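Cyclodipeptide synthase, BtCDPS (Bacillus thermoamylovorans, PDB 6ZTU) probably catalyses cyclodipeptide formation by aminoacyl transfer. Local coordinates at residues 22-34 / 48-62. Sequence-based numbering, arbitrary orientation.
Sequences IYKNKTHILLGIS and LIDWSSKNFKNVTVL. With 0RE ((2S)-hexane-1,2-diol), chain B.
His28 reaches Thr60 because its chi1 of 180° sets CG opposite the backbone N and brings the ring edge toward the neighbouring strand; Phe56, with CG opposite its carbonyl carbon (chi1 -72°), turns its ring in between Lys26 and Ile29. The imidazole bond is short and straight: His28 NE2 donates to Thr60 OG1 at 2.7 Å, N-H...O 169°, with the hydroxyl in the ring plane. Since His28 ND1 is bonded to Ser196 OG and Thr60 OG1 also to Asp109 OD2, this polar chain runs across several strands and fixes the rotation of the imidazole.

The Phe56 ring is sandwiched. Ile29 CB lies 3.6 Å from its centroid, almost on the normal, while Lys26 CD covers the opposite face at 3.9 Å from the centroid; both are CH-pi contacts. Tyr23 meets the rim, CD1 to Phe56 CZ 3.6 Å, rim to rim, neither ring over the face of the other. A water bridges Lys26 NZ and Asn55 O. Farther along, Ile29 CD1 touches the edge of Trp51 at CZ3 (3.6 Å), and Leu31 CD1 packs on Ile49 CG1 (3.8 Å), seating the helix on this face of the sheet.

Parallel pairing is explicit: Ile29 N and Leu31 N donate to Asn58 O and Thr60 O, and Thr60 N and Leu62 N return bonds to Ile29 O and Leu31 O. Asn58 ND2 grips Thr27 O at 2.9 Å. At the C-terminal ends of the strands, Gly32, Ile33 and Leu62 help line the hexanediol pocket.

Strands 28-32 and 58-63, joined through helix 42-55, form a beta-alpha-beta unit within the six-stranded mixed sheet, between strands 196-200 and 110-112; helix 79-103 packs beside helix 42-55, and helix 167-191 covers Leu30 and Leu62 on the other face.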
ATOM      1  N   ILE A  22     -13.847 -11.926   1.740  1.00 25.47           N
ATOM      2  CA  ILE A  22     -14.071 -10.494   1.563  1.00 26.05           C
ATOM      3  C   ILE A  22     -13.945 -10.114   0.097  1.00 25.30           C
ATOM      4  O   ILE A  22     -14.724  -9.310  -0.425  1.00 26.87           O
ATOM      5  CB  ILE A  22     -13.095  -9.691   2.443  1.00 23.99           C
ATOM      6  CG1 ILE A  22     -13.386  -9.974   3.912  1.00 27.90           C
ATOM      7  CG2 ILE A  22     -13.189  -8.206   2.109  1.00 23.54           C
ATOM      8  CD1 ILE A  22     -12.296  -9.490   4.858  1.00 25.87           C
ATOM      9  N   TYR A  23     -12.957 -10.690  -0.591  1.00 27.28           N
ATOM     10  CA  TYR A  23     -12.801 -10.438  -2.019  1.00 28.46           C
ATOM     11  C   TYR A  23     -14.037 -10.881  -2.794  1.00 27.60           C
ATOM     12  O   TYR A  23     -14.518 -10.167  -3.679  1.00 28.41           O
ATOM     13  CB  TYR A  23     -11.554 -11.156  -2.541  1.00 29.09           C
ATOM     14  CG  TYR A  23     -11.527 -11.328  -4.031  1.00 28.92           C
ATOM     15  CD1 TYR A  23     -11.359 -10.238  -4.866  1.00 31.93           C
ATOM     16  CD2 TYR A  23     -11.664 -12.586  -4.608  1.00 35.52           C
ATOM     17  CE1 TYR A  23     -11.332 -10.386  -6.231  1.00 35.47           C
ATOM     18  CE2 TYR A  23     -11.638 -12.741  -5.977  1.00 34.26           C
ATOM     19  CZ  TYR A  23     -11.473 -11.639  -6.785  1.00 38.02           C
ATOM     20  OH  TYR A  23     -11.442 -11.774  -8.156  1.00 45.64           O
ATOM     21  N   LYS A  24     -14.557 -12.070  -2.485  1.00 28.20           N
ATOM     22  CA  LYS A  24     -15.725 -12.551  -3.213  1.00 28.69           C
ATOM     23  C   LYS A  24     -16.965 -11.715  -2.928  1.00 32.25           C
ATOM     24  O   LYS A  24     -17.877 -11.678  -3.763  1.00 31.78           O
ATOM     25  CB  LYS A  24     -15.973 -14.017  -2.875  1.00 30.23           C
ATOM     26  CG  LYS A  24     -14.986 -14.953  -3.570  1.00 35.39           C
ATOM     27  CD  LYS A  24     -15.234 -16.397  -3.174  1.00 38.49           C
ATOM     28  CE  LYS A  24     -14.146 -17.311  -3.721  1.00 48.19           C
ATOM     29  NZ  LYS A  24     -14.053 -17.222  -5.208  1.00 52.15           N
ATOM     30  N   ASN A  25     -17.022 -11.039  -1.779  1.00 31.62           N
ATOM     31  CA  ASN A  25     -18.133 -10.127  -1.519  1.00 32.47           C
ATOM     32  C   ASN A  25     -18.087  -8.883  -2.405  1.00 30.90           C
ATOM     33  O   ASN A  25     -19.124  -8.234  -2.591  1.00 31.78           O
ATOM     34  CB  ASN A  25     -18.141  -9.708  -0.048  1.00 32.67           C
ATOM     35  CG  ASN A  25     -18.527 -10.834   0.886  1.00 36.41           C
ATOM     36  OD1 ASN A  25     -19.155 -11.815   0.478  1.00 36.95           O
ATOM     37  ND2 ASN A  25     -18.160 -10.698   2.156  1.00 34.49           N
ATOM     38  N   LYS A  26     -16.910  -8.523  -2.930  1.00 28.09           N
ATOM     39  CA  LYS A  26     -16.755  -7.431  -3.896  1.00 26.83           C
ATOM     40  C   LYS A  26     -17.243  -6.085  -3.353  1.00 27.35           C
ATOM     41  O   LYS A  26     -17.574  -5.188  -4.129  1.00 30.71           O
ATOM     42  CB  LYS A  26     -17.457  -7.758  -5.220  1.00 32.60           C
ATOM     43  CG  LYS A  26     -16.860  -8.972  -5.956  1.00 33.27           C
ATOM     44  CD  LYS A  26     -15.447  -8.692  -6.486  1.00 33.05           C
ATOM     45  CE  LYS A  26     -14.768  -9.970  -6.954  1.00 38.50           C
ATOM     46  NZ  LYS A  26     -15.644 -10.759  -7.865  1.00 40.48           N
ATOM     47  N   THR A  27     -17.247  -5.919  -2.026  1.00 28.45           N
ATOM     48  CA  THR A  27     -17.734  -4.678  -1.414  1.00 27.32           C
ATOM     49  C   THR A  27     -16.816  -3.501  -1.736  1.00 29.49           C
ATOM     50  O   THR A  27     -17.278  -2.428  -2.149  1.00 26.11           O
ATOM     51  CB  THR A  27     -17.848  -4.859   0.103  1.00 28.83           C
ATOM     52  OG1 THR A  27     -18.759  -5.924   0.406  1.00 31.83           O
ATOM     53  CG2 THR A  27     -18.324  -3.574   0.792  1.00 30.16           C
ATOM     54  N   HIS A  28     -15.510  -3.680  -1.549  1.00 24.66           N
ATOM     55  CA  HIS A  28     -14.604  -2.552  -1.700  1.00 23.73           C
ATOM     56  C   HIS A  28     -13.195  -3.063  -1.959  1.00 22.86           C
ATOM     57  O   HIS A  28     -12.768  -4.052  -1.352  1.00 23.51           O
ATOM     58  CB  HIS A  28     -14.626  -1.663  -0.449  1.00 24.09           C
ATOM     59  CG  HIS A  28     -13.716  -0.484  -0.535  1.00 24.65           C
ATOM     60  ND1 HIS A  28     -12.411  -0.516  -0.094  1.00 26.53           N
ATOM     61  CD2 HIS A  28     -13.922   0.764  -1.016  1.00 25.50           C
ATOM     62  CE1 HIS A  28     -11.853   0.663  -0.294  1.00 25.47           C
ATOM     63  NE2 HIS A  28     -12.746   1.456  -0.859  1.00 25.61           N
ATOM     64  N   ILE A  29     -12.490  -2.383  -2.857  1.00 22.80           N
ATOM     65  CA  ILE A  29     -11.071  -2.614  -3.091  1.00 22.81           C
ATOM     66  C   ILE A  29     -10.319  -1.304  -2.879  1.00 24.34           C
ATOM     67  O   ILE A  29     -10.778  -0.226  -3.285  1.00 24.11           O
ATOM     68  CB  ILE A  29     -10.807  -3.207  -4.494  1.00 23.38           C
ATOM     69  CG1 ILE A  29      -9.320  -3.519  -4.694  1.00 24.73           C
ATOM     70  CG2 ILE A  29     -11.318  -2.261  -5.577  1.00 24.89           C
ATOM     71  CD1 ILE A  29      -9.041  -4.372  -5.942  1.00 23.34           C
ATOM     72  N   LEU A  30      -9.188  -1.396  -2.180  1.00 20.40           N
ATOM     73  CA  LEU A  30      -8.260  -0.287  -2.006  1.00 20.40           C
ATOM     74  C   LEU A  30      -7.021  -0.606  -2.834  1.00 23.93           C
ATOM     75  O   LEU A  30      -6.343  -1.606  -2.573  1.00 22.98           O
ATOM     76  CB  LEU A  30      -7.900  -0.110  -0.525  1.00 21.21           C
ATOM     77  CG  LEU A  30      -6.996   1.077  -0.153  1.00 20.72           C
ATOM     78  CD1 LEU A  30      -7.682   2.401  -0.523  1.00 20.94           C
ATOM     79  CD2 LEU A  30      -6.635   1.064   1.311  1.00 22.62           C
ATOM     80  N   LEU A  31      -6.738   0.226  -3.831  1.00 22.27           N
ATOM     81  CA  LEU A  31      -5.633  -0.022  -4.756  1.00 22.55           C
ATOM     82  C   LEU A  31      -4.401   0.700  -4.232  1.00 21.90           C
ATOM     83  O   LEU A  31      -4.385   1.925  -4.164  1.00 22.40           O
ATOM     84  CB  LEU A  31      -5.999   0.461  -6.159  1.00 22.49           C
ATOM     85  CG  LEU A  31      -7.111  -0.331  -6.840  1.00 23.10           C
ATOM     86  CD1 LEU A  31      -7.592   0.427  -8.075  1.00 24.87           C
ATOM     87  CD2 LEU A  31      -6.597  -1.722  -7.225  1.00 24.05           C
ATOM     88  N   GLY A  32      -3.379  -0.059  -3.834  1.00 22.78           N
ATOM     89  CA  GLY A  32      -2.167   0.559  -3.327  1.00 24.49           C
ATOM     90  C   GLY A  32      -1.217   0.916  -4.452  1.00 24.96           C
ATOM     91  O   GLY A  32      -0.810   0.039  -5.217  1.00 24.38           O
ATOM     92  N   ILE A  33      -0.876   2.198  -4.588  1.00 23.22           N
ATOM     93  CA  ILE A  33       0.002   2.682  -5.652  1.00 24.26           C
ATOM     94  C   ILE A  33       1.314   3.081  -4.998  1.00 26.94           C
ATOM     95  O   ILE A  33       1.358   4.032  -4.211  1.00 26.06           O
ATOM     96  CB  ILE A  33      -0.611   3.861  -6.417  1.00 26.55           C
ATOM     97  CG1 ILE A  33      -2.042   3.550  -6.865  1.00 28.32           C
ATOM     98  CG2 ILE A  33       0.284   4.251  -7.598  1.00 27.57           C
ATOM     99  CD1 ILE A  33      -2.173   2.299  -7.711  1.00 29.19           C
ATOM    100  N   SER A  34       2.369   2.353  -5.306  1.00 26.24           N
ATOM    101  CA  SER A  34       3.652   2.520  -4.637  1.00 31.31           C
ATOM    102  C   SER A  34       4.468   3.605  -5.333  1.00 30.82           C
ATOM    103  O   SER A  34       4.558   3.603  -6.563  1.00 31.60           O
ATOM    104  CB  SER A  34       4.422   1.195  -4.634  1.00 29.46           C
ATOM    105  OG  SER A  34       5.461   1.228  -3.680  1.00 42.80           O
ATOM    106  N   LEU A  48      -5.564  -1.417 -13.480  1.00 32.36           N
ATOM    107  CA  LEU A  48      -6.025  -1.671 -12.115  1.00 28.89           C
ATOM    108  C   LEU A  48      -7.432  -1.132 -11.905  1.00 28.74           C
ATOM    109  O   LEU A  48      -8.303  -1.818 -11.356  1.00 28.50           O
ATOM    110  CB  LEU A  48      -5.076  -1.034 -11.101  1.00 29.81           C
ATOM    111  CG  LEU A  48      -3.665  -1.589 -10.926  1.00 29.10           C
ATOM    112  CD1 LEU A  48      -2.898  -0.684  -9.978  1.00 27.22           C
ATOM    113  CD2 LEU A  48      -3.734  -3.011 -10.380  1.00 30.16           C
ATOM    114  N   ILE A  49      -7.671   0.095 -12.353  1.00 30.41           N
ATOM    115  CA  ILE A  49      -8.937   0.760 -12.085  1.00 30.61           C
ATOM    116  C   ILE A  49     -10.032   0.229 -13.002  1.00 28.79           C
ATOM    117  O   ILE A  49     -11.174   0.055 -12.575  1.00 31.11           O
ATOM    118  CB  ILE A  49      -8.752   2.283 -12.202  1.00 30.61           C
ATOM    119  CG1 ILE A  49      -7.897   2.791 -11.030  1.00 30.71           C
ATOM    120  CG2 ILE A  49     -10.090   2.996 -12.218  1.00 30.77           C
ATOM    121  CD1 ILE A  49      -7.369   4.195 -11.212  1.00 28.30           C
ATOM    122  N   ASP A  50      -9.704  -0.063 -14.264  1.00 34.44           N
ATOM    123  CA  ASP A  50     -10.691  -0.670 -15.159  1.00 34.73           C
ATOM    124  C   ASP A  50     -11.179  -2.007 -14.617  1.00 31.87           C
ATOM    125  O   ASP A  50     -12.386  -2.261 -14.553  1.00 29.48           O
ATOM    126  CB  ASP A  50     -10.100  -0.860 -16.556  1.00 36.88           C
ATOM    127  CG  ASP A  50      -9.878   0.449 -17.278  1.00 41.19           C
ATOM    128  OD1 ASP A  50     -10.505   1.454 -16.890  1.00 39.93           O
ATOM    129  OD2 ASP A  50      -9.078   0.467 -18.238  1.00 43.83           O
ATOM    130  N   TRP A  51     -10.247  -2.880 -14.229  1.00 31.20           N
ATOM    131  CA  TRP A  51     -10.618  -4.160 -13.640  1.00 30.84           C
ATOM    132  C   TRP A  51     -11.388  -3.970 -12.341  1.00 30.49           C
ATOM    133  O   TRP A  51     -12.391  -4.650 -12.106  1.00 29.49           O
ATOM    134  CB  TRP A  51      -9.360  -5.010 -13.409  1.00 31.81           C
ATOM    135  CG  TRP A  51      -9.602  -6.318 -12.706  1.00 31.33           C
ATOM    136  CD1 TRP A  51     -10.023  -7.492 -13.271  1.00 30.93           C
ATOM    137  CD2 TRP A  51      -9.418  -6.583 -11.315  1.00 30.12           C
ATOM    138  NE1 TRP A  51     -10.121  -8.467 -12.306  1.00 32.80           N
ATOM    139  CE2 TRP A  51      -9.752  -7.937 -11.097  1.00 27.52           C
ATOM    140  CE3 TRP A  51      -8.996  -5.806 -10.227  1.00 29.84           C
ATOM    141  CZ2 TRP A  51      -9.683  -8.532  -9.833  1.00 29.81           C
ATOM    142  CZ3 TRP A  51      -8.929  -6.396  -8.973  1.00 27.43           C
ATOM    143  CH2 TRP A  51      -9.269  -7.747  -8.784  1.00 28.09           C
ATOM    144  N   SER A  52     -10.927  -3.059 -11.475  1.00 28.64           N
ATOM    145  CA  SER A  52     -11.609  -2.855 -10.201  1.00 25.81           C
ATOM    146  C   SER A  52     -13.024  -2.350 -10.418  1.00 29.73           C
ATOM    147  O   SER A  52     -13.954  -2.768  -9.720  1.00 29.77           O
ATOM    148  CB  SER A  52     -10.837  -1.858  -9.341  1.00 27.23           C
ATOM    149  OG  SER A  52      -9.628  -2.431  -8.880  1.00 28.42           O
ATOM    150  N   SER A  53     -13.189  -1.420 -11.363  1.00 31.97           N
ATOM    151  CA  SER A  53     -14.494  -0.828 -11.627  1.00 33.77           C
ATOM    152  C   SER A  53     -15.481  -1.863 -12.140  1.00 32.44           C
ATOM    153  O   SER A  53     -16.690  -1.727 -11.923  1.00 36.24           O
ATOM    154  CB  SER A  53     -14.359   0.312 -12.640  1.00 32.22           C
ATOM    155  OG  SER A  53     -13.543   1.357 -12.149  1.00 38.91           O
ATOM    156  N   LYS A  54     -14.993  -2.900 -12.829  1.00 37.17           N
ATOM    157  CA  LYS A  54     -15.891  -3.938 -13.319  1.00 34.04           C
ATOM    158  C   LYS A  54     -16.281  -4.914 -12.227  1.00 37.49           C
ATOM    159  O   LYS A  54     -17.374  -5.483 -12.272  1.00 39.97           O
ATOM    160  CB  LYS A  54     -15.250  -4.697 -14.479  1.00 39.41           C
ATOM    161  CG  LYS A  54     -15.695  -4.212 -15.846  1.00 52.00           C
ATOM    162  CD  LYS A  54     -15.549  -2.695 -15.978  1.00 51.71           C
ATOM    163  CE  LYS A  54     -16.042  -2.218 -17.334  1.00 57.14           C
ATOM    164  NZ  LYS A  54     -15.690  -3.213 -18.388  1.00 57.84           N
ATOM    165  N   ASN A  55     -15.420  -5.103 -11.233  1.00 32.76           N
ATOM    166  CA  ASN A  55     -15.590  -6.174 -10.267  1.00 29.69           C
ATOM    167  C   ASN A  55     -16.179  -5.722  -8.938  1.00 35.08           C
ATOM    168  O   ASN A  55     -16.944  -6.479  -8.332  1.00 33.68           O
ATOM    169  CB  ASN A  55     -14.242  -6.858 -10.007  1.00 31.74           C
ATOM    170  CG  ASN A  55     -13.895  -7.886 -11.074  1.00 37.73           C
ATOM    171  OD1 ASN A  55     -14.316  -9.037 -10.998  1.00 42.91           O
ATOM    172  ND2 ASN A  55     -13.122  -7.473 -12.068  1.00 34.41           N
ATOM    173  N   PHE A  56     -15.856  -4.525  -8.461  1.00 30.32           N
ATOM    174  CA  PHE A  56     -16.164  -4.147  -7.090  1.00 28.54           C
ATOM    175  C   PHE A  56     -17.246  -3.077  -7.014  1.00 30.07           C
ATOM    176  O   PHE A  56     -17.363  -2.224  -7.895  1.00 30.75           O
ATOM    177  CB  PHE A  56     -14.905  -3.643  -6.379  1.00 30.06           C
ATOM    178  CG  PHE A  56     -13.927  -4.732  -6.075  1.00 26.63           C
ATOM    179  CD1 PHE A  56     -12.995  -5.130  -7.022  1.00 28.47           C
ATOM    180  CD2 PHE A  56     -13.971  -5.388  -4.858  1.00 27.48           C
ATOM    181  CE1 PHE A  56     -12.100  -6.153  -6.745  1.00 25.99           C
ATOM    182  CE2 PHE A  56     -13.085  -6.405  -4.576  1.00 27.83           C
ATOM    183  CZ  PHE A  56     -12.146  -6.789  -5.526  1.00 28.82           C
ATOM    184  N   LYS A  57     -18.016  -3.119  -5.921  1.00 27.80           N
ATOM    185  CA  LYS A  57     -19.041  -2.104  -5.692  1.00 31.28           C
ATOM    186  C   LYS A  57     -18.422  -0.726  -5.478  1.00 31.64           C
ATOM    187  O   LYS A  57     -18.935   0.281  -5.980  1.00 28.50           O
ATOM    188  CB  LYS A  57     -19.901  -2.494  -4.490  1.00 30.44           C
ATOM    189  CG  LYS A  57     -20.703  -3.763  -4.696  1.00 36.71           C
ATOM    190  CD  LYS A  57     -21.588  -4.034  -3.491  1.00 44.55           C
ATOM    191  CE  LYS A  57     -22.020  -5.492  -3.441  1.00 49.23           C
ATOM    192  NZ  LYS A  57     -22.979  -5.723  -2.325  1.00 51.21           N
ATOM    193  N   ASN A  58     -17.314  -0.668  -4.747  1.00 29.61           N
ATOM    194  CA  ASN A  58     -16.659   0.579  -4.391  1.00 28.06           C
ATOM    195  C   ASN A  58     -15.166   0.430  -4.609  1.00 25.91           C
ATOM    196  O   ASN A  58     -14.597  -0.620  -4.293  1.00 26.50           O
ATOM    197  CB  ASN A  58     -16.921   0.944  -2.928  1.00 29.68           C
ATOM    198  CG  ASN A  58     -18.393   1.006  -2.607  1.00 31.55           C
ATOM    199  OD1 ASN A  58     -19.041   2.019  -2.854  1.00 28.51           O
ATOM    200  ND2 ASN A  58     -18.928  -0.076  -2.056  1.00 33.59           N
ATOM    201  N   VAL A  59     -14.544   1.491  -5.121  1.00 26.23           N
ATOM    202  CA  VAL A  59     -13.132   1.527  -5.478  1.00 26.25           C
ATOM    203  C   VAL A  59     -12.509   2.773  -4.862  1.00 28.53           C
ATOM    204  O   VAL A  59     -13.031   3.881  -5.030  1.00 27.79           O
ATOM    205  CB  VAL A  59     -12.939   1.555  -7.005  1.00 26.32           C
ATOM    206  CG1 VAL A  59     -11.468   1.649  -7.357  1.00 26.80           C
ATOM    207  CG2 VAL A  59     -13.617   0.354  -7.673  1.00 25.27           C
ATOM    208  N   THR A  60     -11.379   2.596  -4.181  1.00 24.71           N
ATOM    209  CA  THR A  60     -10.585   3.691  -3.642  1.00 23.38           C
ATOM    210  C   THR A  60      -9.130   3.462  -4.030  1.00 23.70           C
ATOM    211  O   THR A  60      -8.674   2.318  -4.119  1.00 24.70           O
ATOM    212  CB  THR A  60     -10.719   3.777  -2.108  1.00 25.53           C
ATOM    213  OG1 THR A  60     -12.103   3.887  -1.751  1.00 25.99           O
ATOM    214  CG2 THR A  60      -9.949   4.983  -1.546  1.00 24.14           C
ATOM    215  N   VAL A  61      -8.410   4.553  -4.276  1.00 23.45           N
ATOM    216  CA  VAL A  61      -6.982   4.512  -4.597  1.00 24.51           C
ATOM    217  C   VAL A  61      -6.207   5.110  -3.428  1.00 24.18           C
ATOM    218  O   VAL A  61      -6.525   6.213  -2.966  1.00 25.00           O
ATOM    219  CB  VAL A  61      -6.694   5.280  -5.903  1.00 25.27           C
ATOM    220  CG1 VAL A  61      -5.202   5.430  -6.143  1.00 25.89           C
ATOM    221  CG2 VAL A  61      -7.363   4.584  -7.076  1.00 28.34           C
ATOM    222  N   LEU A  62      -5.181   4.395  -2.958  1.00 20.92           N
ATOM    223  CA  LEU A  62      -4.310   4.872  -1.886  1.00 20.06           C
ATOM    224  C   LEU A  62      -2.944   5.226  -2.460  1.00 22.44           C
ATOM    225  O   LEU A  62      -2.277   4.369  -3.051  1.00 23.40           O
ATOM    226  CB  LEU A  62      -4.142   3.810  -0.797  1.00 21.37           C
ATOM    227  CG  LEU A  62      -3.338   4.274   0.428  1.00 22.59           C
ATOM    228  CD1 LEU A  62      -4.122   5.316   1.255  1.00 25.24           C
ATOM    229  CD2 LEU A  62      -2.940   3.063   1.282  1.00 23.39           C
TER
HETATM  230  O01 0RE B 301       3.014  -0.740  -0.001  1.00 43.67           O
HETATM  231  C02 0RE B 301       2.507  -0.925  -1.285  1.00 43.91           C
HETATM  232  C03 0RE B 301       1.009  -0.638  -1.262  1.00 36.16           C
HETATM  233  O04 0RE B 301       0.328  -1.748  -0.743  1.00 39.28           O
HETATM  234  C05 0RE B 301       0.762   0.597  -0.404  1.00 38.04           C
HETATM  235  C06 0RE B 301       1.488   1.800  -1.003  1.00 36.67           C
HETATM  236  C07 0RE B 301       1.339   2.974  -0.043  1.00 37.19           C
HETATM  237  C08 0RE B 301       0.468   4.000  -0.747  1.00 31.68           C
HETATM  238  O   HOH W   1     -17.925  -8.938  -9.299  1.00 46.14           O